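Local coordinates for DotU family type IV/VI secretion system protein (PDB 6Y4R) that forms the cytoplasmic domain of TssL, a key component of the bacterial type VI secretion system, where it probably belongs to the membrane-bound complex, at residues Asn3-Leu8 with Ala120-Val124; Lys59-Ala64 with Leu90-Phe95; Phe104-Leu108 with Phe125-Leu129. One frame throughout, in Å; residues are numbered along the deposited sequence.

How the interactions relate
Chain order gives a simple account of how this all-helical fold closes on itself. The start of the chain, Asn-3 to Leu-8, is brought against Ala-120 to Val-124 by interaction 1, which closes a loop of more than a hundred residues. Interaction 2 falls wholly within that loop and joins helix 52-71 to helix 90-95. Interaction 3 pairs helix 100-114 with helix 119-130; it follows interaction 2 in series but crosses interaction 1, since their segments alternate and both use helix 119-130. Ala-61 of helix 52-71 is the common neighbour, with its CB lying against Val-124, Phe-125 and Phe-104, so the three contacts meet at this residue.

Interaction 1 (Asn3-Leu8 with Ala120-Val124); sequences NLIDLL and AALEV
The short N-terminal helix 4-7 of this helical bundle docks on the first turns of helix 119-130, with Leu-4 and Ile-5, together with Leu-8 just after the helix, gathered round the branched side chain of Val-124. The two methyls of Val-124 divide the work. CG2 lies 3.8 Å from Leu-4 CB and 3.8 Å from Ile-5 CD1, whereas CG1, set anti to the backbone N (chi1 168°), is met by Leu-8 CD1 at 4.0 Å, the leucine running across the valine at about a right angle. Ile-5 and Val-124 instead slide past each other in opposite directions. Because the isoleucine chain bends at chi2 (-68°), its CD1 comes in beside the backbone and reaches Val-124 CA at 3.6 Å. One turn earlier on the partner helix, Leu-4 extends CD1 alongside Ala-120, 4.1 Å from its CB. The small alanine thus lets the leucine come close to the helix backbone.

Asn-3 and Glu-123 form a more polar margin. Their side chains cross obliquely, amide and carboxylate planes 57° apart, with Glu-123 OE1 3.3 Å from Asn-3 ND2. Asn-3 is poorly ordered, so the fine detail of this pair carries little weight. It holds the N-cap position of helix 4-7; its OD1 accepts a weak, strongly bent bond from Leu-4 N, and its own N makes a weak bond to Asp-6 OD2. The other carboxylate oxygen of Glu-123, OE2, has a long and weak ion-pair partner in Lys-160. Leu-4 also touches Phe-41 of helix 27-47 and Ala-58 of helix 52-71. The arrangement is that of a short N-terminal helix packed on Val-124 of a late helix in an all-helical bundle, with Asn-3 and Glu-123 at the more polar side.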
loop_
_atom_site.group_PDB
_atom_site.type_symbol
_atom_site.label_atom_id
_atom_site.label_comp_id
_atom_site.label_asym_id
_atom_site.label_seq_id
_atom_site.Cartn_x
_atom_site.Cartn_y
_atom_site.Cartn_z
ATOM N N ASN A 3 10.835 10.726 5.357
ATOM C CA ASN A 3 10.313 9.412 5.707
ATOM C C ASN A 3 9.877 8.682 4.436
ATOM O O ASN A 3 9.721 9.286 3.371
ATOM C CB ASN A 3 9.170 9.598 6.727
ATOM C CG ASN A 3 8.412 8.316 7.060
ATOM O OD1 ASN A 3 8.949 7.198 7.012
ATOM N ND2 ASN A 3 7.150 8.493 7.454
ATOM N N LEU A 4 9.659 7.370 4.565
ATOM C CA LEU A 4 9.190 6.578 3.430
ATOM C C LEU A 4 7.746 6.929 3.086
ATOM O O LEU A 4 7.326 6.777 1.934
ATOM C CB LEU A 4 9.323 5.085 3.740
ATOM C CG LEU A 4 10.690 4.376 3.634
ATOM C CD1 LEU A 4 10.512 2.883 3.838
ATOM C CD2 LEU A 4 11.411 4.648 2.315
ATOM N N ILE A 5 6.974 7.392 4.073
ATOM C CA ILE A 5 5.640 7.922 3.804
ATOM C C ILE A 5 5.729 9.175 2.939
ATOM O O ILE A 5 4.894 9.390 2.056
ATOM C CB ILE A 5 4.905 8.198 5.134
ATOM C CG1 ILE A 5 4.461 6.905 5.798
ATOM C CG2 ILE A 5 3.685 9.068 4.926
ATOM C CD1 ILE A 5 3.377 6.232 4.990
ATOM N N ASP A 6 6.745 10.022 3.177
ATOM C CA ASP A 6 6.914 11.252 2.402
ATOM C C ASP A 6 7.391 10.993 0.969
ATOM O O ASP A 6 7.036 11.757 0.056
ATOM C CB ASP A 6 7.870 12.216 3.122
ATOM C CG ASP A 6 7.382 12.614 4.525
ATOM O OD1 ASP A 6 6.157 12.819 4.704
ATOM O OD2 ASP A 6 8.227 12.781 5.433
ATOM N N LEU A 7 8.178 9.931 0.739
ATOM C CA LEU A 7 8.587 9.615 -0.630
ATOM C C LEU A 7 7.434 9.041 -1.446
ATOM O O LEU A 7 7.370 9.257 -2.663
ATOM C CB LEU A 7 9.755 8.626 -0.628
ATOM C CG LEU A 7 11.063 9.015 0.045
ATOM C CD1 LEU A 7 11.981 7.809 0.057
ATOM C CD2 LEU A 7 11.722 10.160 -0.721
ATOM N N LEU A 8 6.491 8.367 -0.787
ATOM C CA LEU A 8 5.268 7.861 -1.398
ATOM C C LEU A 8 4.140 8.887 -1.378
ATOM O O LEU A 8 2.988 8.536 -1.682
ATOM C CB LEU A 8 4.820 6.594 -0.666
ATOM C CG LEU A 8 5.655 5.341 -0.796
ATOM C CD1 LEU A 8 5.170 4.367 0.264
ATOM C CD2 LEU A 8 5.470 4.774 -2.196
ATOM N N ALA A 120 10.536 2.831 9.722
ATOM C CA ALA A 120 10.164 3.528 8.491
ATOM C C ALA A 120 9.246 2.657 7.643
ATOM O O ALA A 120 8.235 3.130 7.121
ATOM C CB ALA A 120 11.402 3.953 7.698
ATOM N N ALA A 121 9.580 1.372 7.502
ATOM C CA ALA A 121 8.684 0.465 6.790
ATOM C C ALA A 121 7.349 0.326 7.511
ATOM O O ALA A 121 6.291 0.305 6.872
ATOM C CB ALA A 121 9.331 -0.915 6.643
ATOM N N LEU A 122 7.371 0.282 8.844
ATOM C CA LEU A 122 6.141 -0.020 9.572
ATOM C C LEU A 122 5.174 1.155 9.544
ATOM O O LEU A 122 3.958 0.948 9.577
ATOM C CB LEU A 122 6.470 -0.488 10.998
ATOM C CG LEU A 122 5.376 -0.668 12.053
ATOM C CD1 LEU A 122 4.612 -1.949 11.763
ATOM C CD2 LEU A 122 6.014 -0.761 13.409
ATOM N N GLU A 123 5.691 2.382 9.439
ATOM C CA GLU A 123 4.837 3.557 9.261
ATOM C C GLU A 123 4.051 3.503 7.950
ATOM O O GLU A 123 2.920 3.998 7.878
ATOM C CB GLU A 123 5.699 4.814 9.289
ATOM C CG GLU A 123 5.853 5.486 10.641
ATOM C CD GLU A 123 7.113 6.338 10.712
ATOM O OE1 GLU A 123 7.889 6.288 9.740
ATOM O OE2 GLU A 123 7.280 7.142 11.667
ATOM N N VAL A 124 4.655 2.938 6.899
ATOM C CA VAL A 124 3.977 2.734 5.614
ATOM C C VAL A 124 2.864 1.692 5.749
ATOM O O VAL A 124 1.743 1.898 5.264
ATOM C CB VAL A 124 5.002 2.351 4.519
ATOM C CG1 VAL A 124 4.319 1.850 3.262
ATOM C CG2 VAL A 124 5.899 3.537 4.169
#

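Interaction 2 (Lys59-Ala64 with Leu90-Phe95); sequences KYAFCA and LQLSLF
Tyr-60 runs past Phe-95 and then Gln-91 along its length. Its CB lies 3.8 Å from Phe-95 CZ. With CG anti to the backbone N, the ring is carried past the phenylalanine, and Tyr-60 CD2 comes over the centre of the Phe-95 face, 3.8 Å from Phe-95 CG. The result is an edge-to-face pair, its centroids 4.9 Å apart and its planes at 66°. One face of the tyrosine ring is taken by the amide of Gln-91, which stands almost upright on it: NE2 sits above the ring centre, and the two planes are 85° apart. Further out, Tyr-60 CE2 passes 3.4 Å from Gln-91 OE1, and the phenolic OH ends 3.3 Å from that same oxygen. The glutamine folds at chi2 to bring its amide into the angle between this ring and Ala-64, whose CB lies 3.6 Å from Gln-91 NE2. That nitrogen also lies 3.1 Å from Tyr-60 O.

Cys-63 is the knob of the interface, seated among Leu-90, Gln-91, Leu-94 and Phe-95. Its SG touches Leu-94 CD1 at 3.8 Å and lies at the edge of the Phe-95 ring. Lys-59 lends its aliphatic CG to that ring edge, while its ammonium group forms a salt bridge with Glu-42 of helix 27-47. Asp-67, a turn beyond Ala-64, accepts hydrogen bonds from Leu-90 N and Gln-91 N at the start of the second helix. Cys-63 is thus a single knob in a hole between two helices of an all-alpha bundle that run roughly antiparallel (148°).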
loop_
_atom_site.group_PDB
_atom_site.type_symbol
_atom_site.label_atom_id
_atom_site.label_comp_id
_atom_site.label_asym_id
_atom_site.label_seq_id
_atom_site.Cartn_x
_atom_site.Cartn_y
_atom_site.Cartn_z
ATOM N N LYS A 59 7.060 -0.549 -1.218
ATOM C CA LYS A 59 6.440 -0.726 -2.521
ATOM C C LYS A 59 5.446 -1.890 -2.532
ATOM O O LYS A 59 4.405 -1.813 -3.197
ATOM C CB LYS A 59 7.524 -0.912 -3.583
ATOM C CG LYS A 59 7.024 -1.549 -4.850
ATOM C CD LYS A 59 7.789 -1.057 -6.054
ATOM C CE LYS A 59 9.029 -1.872 -6.320
ATOM N NZ LYS A 59 9.943 -1.068 -7.182
ATOM N N TYR A 60 5.741 -2.978 -1.805
ATOM C CA TYR A 60 4.825 -4.121 -1.774
ATOM C C TYR A 60 3.486 -3.732 -1.150
ATOM O O TYR A 60 2.419 -4.092 -1.663
ATOM C CB TYR A 60 5.465 -5.286 -1.002
ATOM C CG TYR A 60 4.566 -6.508 -0.878
ATOM C CD1 TYR A 60 3.590 -6.588 0.121
ATOM C CD2 TYR A 60 4.681 -7.567 -1.767
ATOM C CE1 TYR A 60 2.751 -7.684 0.217
ATOM C CE2 TYR A 60 3.856 -8.675 -1.676
ATOM C CZ TYR A 60 2.893 -8.735 -0.686
ATOM O OH TYR A 60 2.076 -9.848 -0.607
ATOM N N ALA A 61 3.535 -3.007 -0.028
ATOM C CA ALA A 61 2.330 -2.565 0.660
ATOM C C ALA A 61 1.528 -1.615 -0.208
ATOM O O ALA A 61 0.292 -1.672 -0.223
ATOM C CB ALA A 61 2.699 -1.886 1.984
ATOM N N PHE A 62 2.206 -0.706 -0.911
ATOM C CA PHE A 62 1.481 0.243 -1.750
ATOM C C PHE A 62 0.796 -0.469 -2.911
ATOM O O PHE A 62 -0.303 -0.085 -3.317
ATOM C CB PHE A 62 2.428 1.323 -2.266
ATOM C CG PHE A 62 1.802 2.266 -3.255
ATOM C CD1 PHE A 62 1.343 3.503 -2.838
ATOM C CD2 PHE A 62 1.686 1.932 -4.605
ATOM C CE1 PHE A 62 0.764 4.391 -3.746
ATOM C CE2 PHE A 62 1.099 2.815 -5.520
ATOM C CZ PHE A 62 0.646 4.041 -5.089
ATOM N N CYS A 63 1.445 -1.485 -3.481
ATOM C CA CYS A 63 0.834 -2.235 -4.574
ATOM C C CYS A 63 -0.332 -3.089 -4.084
ATOM O O CYS A 63 -1.376 -3.167 -4.745
ATOM C CB CYS A 63 1.892 -3.082 -5.274
ATOM S SG CYS A 63 3.108 -2.076 -6.197
ATOM N N ALA A 64 -0.187 -3.736 -2.927
ATOM C CA ALA A 64 -1.330 -4.446 -2.360
ATOM C C ALA A 64 -2.501 -3.491 -2.121
ATOM O O ALA A 64 -3.663 -3.863 -2.325
ATOM C CB ALA A 64 -0.921 -5.167 -1.073
ATOM N N LEU A 90 -0.957 -5.181 -9.999
ATOM C CA LEU A 90 0.461 -4.892 -9.749
ATOM C C LEU A 90 1.080 -5.867 -8.750
ATOM O O LEU A 90 2.303 -6.082 -8.756
ATOM C CB LEU A 90 0.635 -3.469 -9.241
ATOM C CG LEU A 90 0.266 -2.394 -10.251
ATOM C CD1 LEU A 90 0.528 -0.971 -9.706
ATOM C CD2 LEU A 90 1.003 -2.647 -11.552
ATOM N N GLN A 91 0.261 -6.460 -7.882
ATOM C CA GLN A 91 0.768 -7.514 -7.018
ATOM C C GLN A 91 1.253 -8.687 -7.838
ATOM O O GLN A 91 2.303 -9.268 -7.543
ATOM C CB GLN A 91 -0.307 -7.978 -6.039
ATOM C CG GLN A 91 -0.338 -7.229 -4.716
ATOM C CD GLN A 91 0.830 -7.641 -3.803
ATOM O OE1 GLN A 91 1.123 -8.829 -3.630
ATOM N NE2 GLN A 91 1.491 -6.653 -3.214
ATOM N N LEU A 92 0.547 -8.989 -8.928
ATOM C CA LEU A 92 0.882 -10.144 -9.750
ATOM C C LEU A 92 1.965 -9.784 -10.755
ATOM O O LEU A 92 2.884 -10.576 -11.003
ATOM C CB LEU A 92 -0.381 -10.619 -10.474
ATOM C CG LEU A 92 -0.315 -11.780 -11.457
ATOM C CD1 LEU A 92 -0.170 -13.077 -10.688
ATOM C CD2 LEU A 92 -1.530 -11.833 -12.346
ATOM N N SER A 93 1.917 -8.549 -11.258
ATOM C CA SER A 93 2.900 -8.096 -12.237
ATOM C C SER A 93 4.267 -7.881 -11.594
ATOM O O SER A 93 5.281 -8.372 -12.110
ATOM C CB SER A 93 2.379 -6.833 -12.945
ATOM O OG SER A 93 3.347 -6.216 -13.781
ATOM N N LEU A 94 4.312 -7.225 -10.433
ATOM C CA LEU A 94 5.596 -6.873 -9.830
ATOM C C LEU A 94 6.108 -7.895 -8.821
ATOM O O LEU A 94 7.321 -7.973 -8.593
ATOM C CB LEU A 94 5.502 -5.517 -9.116
ATOM C CG LEU A 94 5.140 -4.286 -9.939
ATOM C CD1 LEU A 94 5.290 -3.005 -9.111
ATOM C CD2 LEU A 94 6.018 -4.218 -11.184
ATOM N N PHE A 95 5.234 -8.688 -8.216
ATOM C CA PHE A 95 5.680 -9.658 -7.233
ATOM C C PHE A 95 5.245 -11.072 -7.562
ATOM O O PHE A 95 5.528 -11.974 -6.778
ATOM C CB PHE A 95 5.165 -9.269 -5.834
ATOM C CG PHE A 95 5.530 -7.870 -5.427
ATOM C CD1 PHE A 95 4.629 -6.844 -5.581
ATOM C CD2 PHE A 95 6.789 -7.584 -4.910
ATOM C CE1 PHE A 95 4.961 -5.538 -5.234
ATOM C CE2 PHE A 95 7.134 -6.295 -4.548
ATOM C CZ PHE A 95 6.215 -5.264 -4.719
#

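Interaction 3 (Phe104-Leu108 with Phe125-Leu129); sequences FFEIL and FHYCL
Phe-125 and Phe-104 fill the space between the two helices, and here the contact is dense. Phe-104 swings its ring toward helix 119-130, with CG anti to the backbone N (chi1 174°), and Phe-125 CD2 comes over the centre of one face, 3.6 Å from Phe-104 CZ. The rings are inclined at 43°, which is neither a stack nor an edge-to-face pair, and their centroids are 4.6 Å apart. Phe-104 is also stacked on Phe-133. The Phe-125 edge faces the backbone, its CE2 lying 3.3 Å from Phe-104 O. The Ile-107 side chain runs across that of Phe-125 at about a right angle, with CG2 3.5 Å from Phe-125 CZ, and Leu-108 CD1 rests 3.7 Å from Phe-125 CB.

The packing is looser toward Leu-129. There Leu-108 CD2 and Leu-129 CD1 meet tip to tip at 4.1 Å, while Leu-129 CD2 lies 3.8 Å from Phe-105 CE1 and also borders the Phe-104 ring. Phe-105 goes on to Tyr-137 and to Leu-148 of helix 143-159, so this side is still buried. Solvent is met on the back of helix 100-114, where Glu-106 points away from the partner. Helices that follow one another in the chain, antiparallel in sense but crossing at -138°, with aromatic rings wedged between them, make an alpha-alpha hairpin.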
loop_
_atom_site.group_PDB
_atom_site.type_symbol
_atom_site.label_atom_id
_atom_site.label_comp_id
_atom_site.label_asym_id
_atom_site.label_seq_id
_atom_site.Cartn_x
_atom_site.Cartn_y
_atom_site.Cartn_z
ATOM N N PHE A 104 0.599 -9.391 3.489
ATOM C CA PHE A 104 0.746 -8.043 4.039
ATOM C C PHE A 104 0.800 -8.095 5.565
ATOM O O PHE A 104 1.536 -7.327 6.200
ATOM C CB PHE A 104 -0.420 -7.179 3.530
ATOM C CG PHE A 104 -0.502 -5.783 4.104
ATOM C CD1 PHE A 104 -0.866 -5.553 5.434
ATOM C CD2 PHE A 104 -0.284 -4.682 3.280
ATOM C CE1 PHE A 104 -0.972 -4.255 5.940
ATOM C CE2 PHE A 104 -0.395 -3.369 3.787
ATOM C CZ PHE A 104 -0.737 -3.167 5.118
ATOM N N PHE A 105 0.029 -9.009 6.174
ATOM C CA PHE A 105 -0.049 -9.112 7.625
ATOM C C PHE A 105 1.061 -9.954 8.228
ATOM O O PHE A 105 1.391 -9.739 9.397
ATOM C CB PHE A 105 -1.439 -9.616 8.028
ATOM C CG PHE A 105 -2.547 -8.605 7.733
ATOM C CD1 PHE A 105 -2.632 -7.419 8.464
ATOM C CD2 PHE A 105 -3.455 -8.815 6.703
ATOM C CE1 PHE A 105 -3.612 -6.481 8.202
ATOM C CE2 PHE A 105 -4.433 -7.880 6.432
ATOM C CZ PHE A 105 -4.514 -6.702 7.186
ATOM N N GLU A 106 1.635 -10.900 7.470
ATOM C CA GLU A 106 2.859 -11.587 7.891
ATOM C C GLU A 106 4.031 -10.616 7.959
ATOM O O GLU A 106 4.777 -10.595 8.943
ATOM C CB GLU A 106 3.167 -12.717 6.912
ATOM C CG GLU A 106 2.003 -13.650 6.725
ATOM C CD GLU A 106 2.415 -15.040 6.256
ATOM O OE1 GLU A 106 1.694 -16.023 6.561
ATOM O OE2 GLU A 106 3.429 -15.155 5.527
ATOM N N ILE A 107 4.203 -9.803 6.907
ATOM C CA ILE A 107 5.252 -8.778 6.871
ATOM C C ILE A 107 5.023 -7.741 7.970
ATOM O O ILE A 107 5.972 -7.218 8.577
ATOM C CB ILE A 107 5.331 -8.135 5.468
ATOM C CG1 ILE A 107 5.566 -9.229 4.396
ATOM C CG2 ILE A 107 6.401 -7.040 5.439
ATOM C CD1 ILE A 107 5.536 -8.768 2.948
ATOM N N LEU A 108 3.764 -7.425 8.246
ATOM C CA LEU A 108 3.494 -6.449 9.291
ATOM C C LEU A 108 3.932 -6.981 10.647
ATOM O O LEU A 108 4.542 -6.248 11.431
ATOM C CB LEU A 108 2.005 -6.090 9.296
ATOM C CG LEU A 108 1.490 -5.192 10.416
ATOM C CD1 LEU A 108 1.937 -3.762 10.148
ATOM C CD2 LEU A 108 -0.012 -5.270 10.495
ATOM N N PHE A 125 3.157 0.546 6.385
ATOM C CA PHE A 125 2.123 -0.482 6.506
ATOM C C PHE A 125 0.945 -0.013 7.345
ATOM O O PHE A 125 -0.194 -0.404 7.068
ATOM C CB PHE A 125 2.681 -1.765 7.107
ATOM C CG PHE A 125 3.295 -2.701 6.099
ATOM C CD1 PHE A 125 4.427 -2.346 5.398
ATOM C CD2 PHE A 125 2.724 -3.944 5.846
ATOM C CE1 PHE A 125 4.988 -3.225 4.479
ATOM C CE2 PHE A 125 3.275 -4.803 4.924
ATOM C CZ PHE A 125 4.408 -4.444 4.247
ATOM N N HIS A 126 1.195 0.806 8.378
ATOM C CA HIS A 126 0.107 1.402 9.156
ATOM C C HIS A 126 -0.709 2.374 8.313
ATOM O O HIS A 126 -1.945 2.374 8.371
ATOM C CB HIS A 126 0.686 2.109 10.387
ATOM C CG HIS A 126 -0.311 2.895 11.183
ATOM N ND1 HIS A 126 -0.309 4.272 11.216
ATOM C CD2 HIS A 126 -1.310 2.503 12.013
ATOM C CE1 HIS A 126 -1.275 4.694 12.018
ATOM N NE2 HIS A 126 -1.902 3.641 12.511
ATOM N N TYR A 127 -0.033 3.198 7.510
ATOM C CA TYR A 127 -0.721 4.193 6.687
ATOM C C TYR A 127 -1.549 3.559 5.575
ATOM O O TYR A 127 -2.588 4.104 5.196
ATOM C CB TYR A 127 0.304 5.179 6.125
ATOM C CG TYR A 127 -0.309 6.419 5.551
ATOM C CD1 TYR A 127 -1.029 7.285 6.349
ATOM C CD2 TYR A 127 -0.115 6.758 4.227
ATOM C CE1 TYR A 127 -1.599 8.438 5.823
ATOM C CE2 TYR A 127 -0.670 7.916 3.688
ATOM C CZ TYR A 127 -1.408 8.750 4.492
ATOM O OH TYR A 127 -1.961 9.898 3.975
ATOM N N CYS A 128 -1.113 2.429 5.030
ATOM C CA CYS A 128 -1.966 1.692 4.106
ATOM C C CYS A 128 -3.206 1.168 4.826
ATOM O O CYS A 128 -4.283 1.059 4.228
ATOM C CB CYS A 128 -1.177 0.549 3.481
ATOM S SG CYS A 128 0.181 1.132 2.434
ATOM N N LEU A 129 -3.069 0.800 6.105
ATOM C CA LEU A 129 -4.245 0.376 6.859
ATOM C C LEU A 129 -5.213 1.540 7.114
ATOM O O LEU A 129 -6.430 1.360 6.976
ATOM C CB LEU A 129 -3.818 -0.294 8.177
ATOM C CG LEU A 129 -3.085 -1.640 8.031
ATOM C CD1 LEU A 129 -2.327 -2.047 9.293
ATOM C CD2 LEU A 129 -4.076 -2.733 7.648
#